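Local coordinates for T9SS C-terminal target domain-containing protein (Bacteroides cellulosilyticus, PDB 5JVK), which probably hydrolyses O-glycosidic bonds as a family 39 glycoside hydrolase of a gut symbiont, most likely acting as an endo-glycosidase, at residues 487-491 with 492-496. Numbering follows the deposited sequence.
Sequences LNLSI and LPQYL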
ATOM      1  N   LEU A 487       7.357 -27.405  -7.502  1.00 23.30           N
ATOM      2  CA  LEU A 487       6.662 -26.300  -6.831  1.00 22.98           C
ATOM      3  C   LEU A 487       5.156 -26.403  -7.026  1.00 22.83           C
ATOM      4  O   LEU A 487       4.683 -26.496  -8.159  1.00 22.80           O
ATOM      5  CB  LEU A 487       7.135 -24.953  -7.381  1.00 22.90           C
ATOM      6  CG  LEU A 487       8.622 -24.621  -7.254  1.00 23.05           C
ATOM      7  CD1 LEU A 487       8.905 -23.268  -7.887  1.00 23.07           C
ATOM      8  CD2 LEU A 487       9.063 -24.632  -5.799  1.00 23.16           C
ATOM      9  N   ASN A 488       4.415 -26.370  -5.919  1.00 22.54           N
ATOM     10  CA  ASN A 488       2.954 -26.392  -5.940  1.00 22.26           C
ATOM     11  C   ASN A 488       2.444 -24.960  -5.884  1.00 21.44           C
ATOM     12  O   ASN A 488       2.285 -24.388  -4.806  1.00 21.16           O
ATOM     13  CB  ASN A 488       2.416 -27.214  -4.769  1.00 22.71           C
ATOM     14  CG  ASN A 488       2.805 -28.678  -4.866  1.00 23.44           C
ATOM     15  OD1 ASN A 488       2.607 -29.316  -5.902  1.00 23.50           O
ATOM     16  ND2 ASN A 488       3.372 -29.217  -3.788  1.00 23.88           N
ATOM     17  N   LEU A 489       2.195 -24.393  -7.062  1.00 20.64           N
ATOM     18  CA  LEU A 489       1.864 -22.980  -7.191  1.00 20.04           C
ATOM     19  C   LEU A 489       0.414 -22.701  -6.818  1.00 19.58           C
ATOM     20  O   LEU A 489      -0.483 -23.494  -7.116  1.00 19.50           O
ATOM     21  CB  LEU A 489       2.120 -22.491  -8.622  1.00 20.05           C
ATOM     22  CG  LEU A 489       3.525 -22.679  -9.202  1.00 20.27           C
ATOM     23  CD1 LEU A 489       3.597 -22.032 -10.577  1.00 20.46           C
ATOM     24  CD2 LEU A 489       4.596 -22.100  -8.289  1.00 20.35           C
ATOM     25  N   SER A 490       0.209 -21.566  -6.153  1.00 19.07           N
ATOM     26  CA  SER A 490      -1.112 -20.999  -5.929  1.00 18.83           C
ATOM     27  C   SER A 490      -1.126 -19.553  -6.419  1.00 18.51           C
ATOM     28  O   SER A 490      -0.108 -19.028  -6.886  1.00 17.98           O
ATOM     29  CB  SER A 490      -1.479 -21.059  -4.439  1.00 18.87           C
ATOM     30  OG  SER A 490      -0.731 -20.130  -3.672  1.00 18.64           O
ATOM     31  N   ILE A 491      -2.288 -18.919  -6.308  1.00 18.50           N
ATOM     32  CA  ILE A 491      -2.412 -17.475  -6.552  1.00 18.52           C
ATOM     33  C   ILE A 491      -1.501 -16.650  -5.631  1.00 18.54           C
ATOM     34  O   ILE A 491      -1.015 -15.591  -6.031  1.00 18.57           O
ATOM     35  CB  ILE A 491      -3.884 -16.978  -6.471  1.00 18.56           C
ATOM     36  CG1 ILE A 491      -4.491 -17.169  -5.070  1.00 18.56           C
ATOM     37  CG2 ILE A 491      -4.739 -17.673  -7.528  1.00 18.61           C
ATOM     38  CD1 ILE A 491      -5.862 -16.548  -4.916  1.00 18.53           C
ATOM     39  N   LEU A 492      -1.268 -17.151  -4.417  1.00 18.50           N
ATOM     40  CA  LEU A 492      -0.384 -16.513  -3.445  1.00 18.48           C
ATOM     41  C   LEU A 492       1.074 -16.813  -3.791  1.00 18.70           C
ATOM     42  O   LEU A 492       1.449 -17.981  -3.866  1.00 18.63           O
ATOM     43  CB  LEU A 492      -0.686 -17.037  -2.044  1.00 18.43           C
ATOM     44  CG  LEU A 492      -2.110 -16.795  -1.521  1.00 18.35           C
ATOM     45  CD1 LEU A 492      -2.521 -17.875  -0.528  1.00 18.43           C
ATOM     46  CD2 LEU A 492      -2.215 -15.404  -0.910  1.00 18.22           C
ATOM     47  N   PRO A 493       1.903 -15.771  -4.011  1.00 19.06           N
ATOM     48  CA  PRO A 493       3.300 -16.059  -4.340  1.00 19.35           C
ATOM     49  C   PRO A 493       4.075 -16.771  -3.235  1.00 19.79           C
ATOM     50  O   PRO A 493       3.848 -16.513  -2.050  1.00 19.90           O
ATOM     51  CB  PRO A 493       3.901 -14.670  -4.587  1.00 19.29           C
ATOM     52  CG  PRO A 493       2.747 -13.824  -4.973  1.00 19.14           C
ATOM     53  CD  PRO A 493       1.601 -14.333  -4.156  1.00 19.07           C
ATOM     54  N   GLN A 494       4.967 -17.669  -3.645  1.00 20.12           N
ATOM     55  CA  GLN A 494       5.951 -18.272  -2.753  1.00 20.52           C
ATOM     56  C   GLN A 494       7.331 -17.861  -3.237  1.00 21.01           C
ATOM     57  O   GLN A 494       7.481 -17.375  -4.359  1.00 21.33           O
ATOM     58  CB  GLN A 494       5.802 -19.796  -2.706  1.00 20.57           C
ATOM     59  CG  GLN A 494       6.212 -20.536  -3.971  1.00 20.68           C
ATOM     60  CD  GLN A 494       5.680 -21.951  -4.004  1.00 20.76           C
ATOM     61  OE1 GLN A 494       6.437 -22.908  -3.861  1.00 21.10           O
ATOM     62  NE2 GLN A 494       4.370 -22.092  -4.182  1.00 20.59           N
ATOM     63  N   TYR A 495       8.333 -18.069  -2.389  1.00 21.50           N
ATOM     64  CA  TYR A 495       9.659 -17.501  -2.585  1.00 21.87           C
ATOM     65  C   TYR A 495      10.769 -18.516  -2.304  1.00 22.68           C
ATOM     66  O   TYR A 495      10.712 -19.241  -1.309  1.00 22.59           O
ATOM     67  CB  TYR A 495       9.839 -16.292  -1.663  1.00 21.89           C
ATOM     68  CG  TYR A 495       8.689 -15.307  -1.681  1.00 21.50           C
ATOM     69  CD1 TYR A 495       8.631 -14.291  -2.631  1.00 21.46           C
ATOM     70  CD2 TYR A 495       7.657 -15.396  -0.748  1.00 21.43           C
ATOM     71  CE1 TYR A 495       7.579 -13.384  -2.648  1.00 21.58           C
ATOM     72  CE2 TYR A 495       6.602 -14.496  -0.754  1.00 21.54           C
ATOM     73  CZ  TYR A 495       6.565 -13.493  -1.709  1.00 21.67           C
ATOM     74  OH  TYR A 495       5.520 -12.601  -1.721  1.00 22.11           O
ATOM     75  N   LEU A 496      11.772 -18.554  -3.186  1.00 23.41           N
ATOM     76  CA  LEU A 496      12.988 -19.342  -2.987  1.00 24.16           C
ATOM     77  C   LEU A 496      14.149 -18.402  -2.680  1.00 24.89           C
ATOM     78  O   LEU A 496      14.687 -17.766  -3.583  1.00 24.41           O
ATOM     79  CB  LEU A 496      13.309 -20.172  -4.233  1.00 24.36           C
ATOM     80  CG  LEU A 496      12.417 -21.379  -4.528  1.00 24.57           C
ATOM     81  CD1 LEU A 496      12.607 -21.838  -5.967  1.00 24.76           C
ATOM     82  CD2 LEU A 496      12.706 -22.520  -3.563  1.00 24.64           C
TER
HETATM   83  O   HOH W   1       5.423 -25.462  -3.531  1.00 19.92           O
HETATM   84  O   HOH W   2       2.771 -19.867  -5.465  1.00 19.62           O
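The amide nitrogen of Gln494 is gripped by the backbone carbonyl of Asn488, six residues earlier in the chain, and by a water. Its NE2 donates to Asn488 O at 3.2 Å; the acceptor lies almost in the plane of the Gln494 amide, but the donor sits above the carbonyl plane of Asn488, 59° out of it. A water accepts from the same NE2 and from Ser490 N and lies 2.8 Å from Leu492 O, one of several acceptors within its reach. At the other corner of the amide, a second water hands a proton to Gln494 OE1 over 2.8 Å and accepts from Asn488 N at 2.7 Å. Both ends of the buried amide are thus tied, directly or through water, to the backbone of residues 488-490, which should fix its rotation. The side chain gets there by placing CG between its own backbone N and carbonyl carbon (chi1 70°) and then running extended toward the facing strand.

The short strand segments 487-489 and 494-496 run roughly antiparallel, but their axes come no closer than 9.5 Å, too far for direct backbone pairing, and the glutamine spans the gap. Each strand pairs elsewhere: 484-489 with 453-458, and 494-498 between 439-447 and 466-469 in the antiparallel sheet beside helices 350-366 and 403-415 of the barrel domain. At the turn, Ser490 OG makes a weak hydrogen bond to Leu492 O at 3.1 Å, with chi1 at 72° turning the hydroxyl toward the backbone of Leu492. Leu492 itself packs on Ile351 and Ala355 of helix 350-366, while Arg359 of that helix binds Ile491 O. Leucine side chains also touch the amide: Leu487 CD2 lies 3.7 Å from Gln494 OE1, and Leu489 crosses the glutamine at about a right angle, its CD2 4.1 Å from NE2.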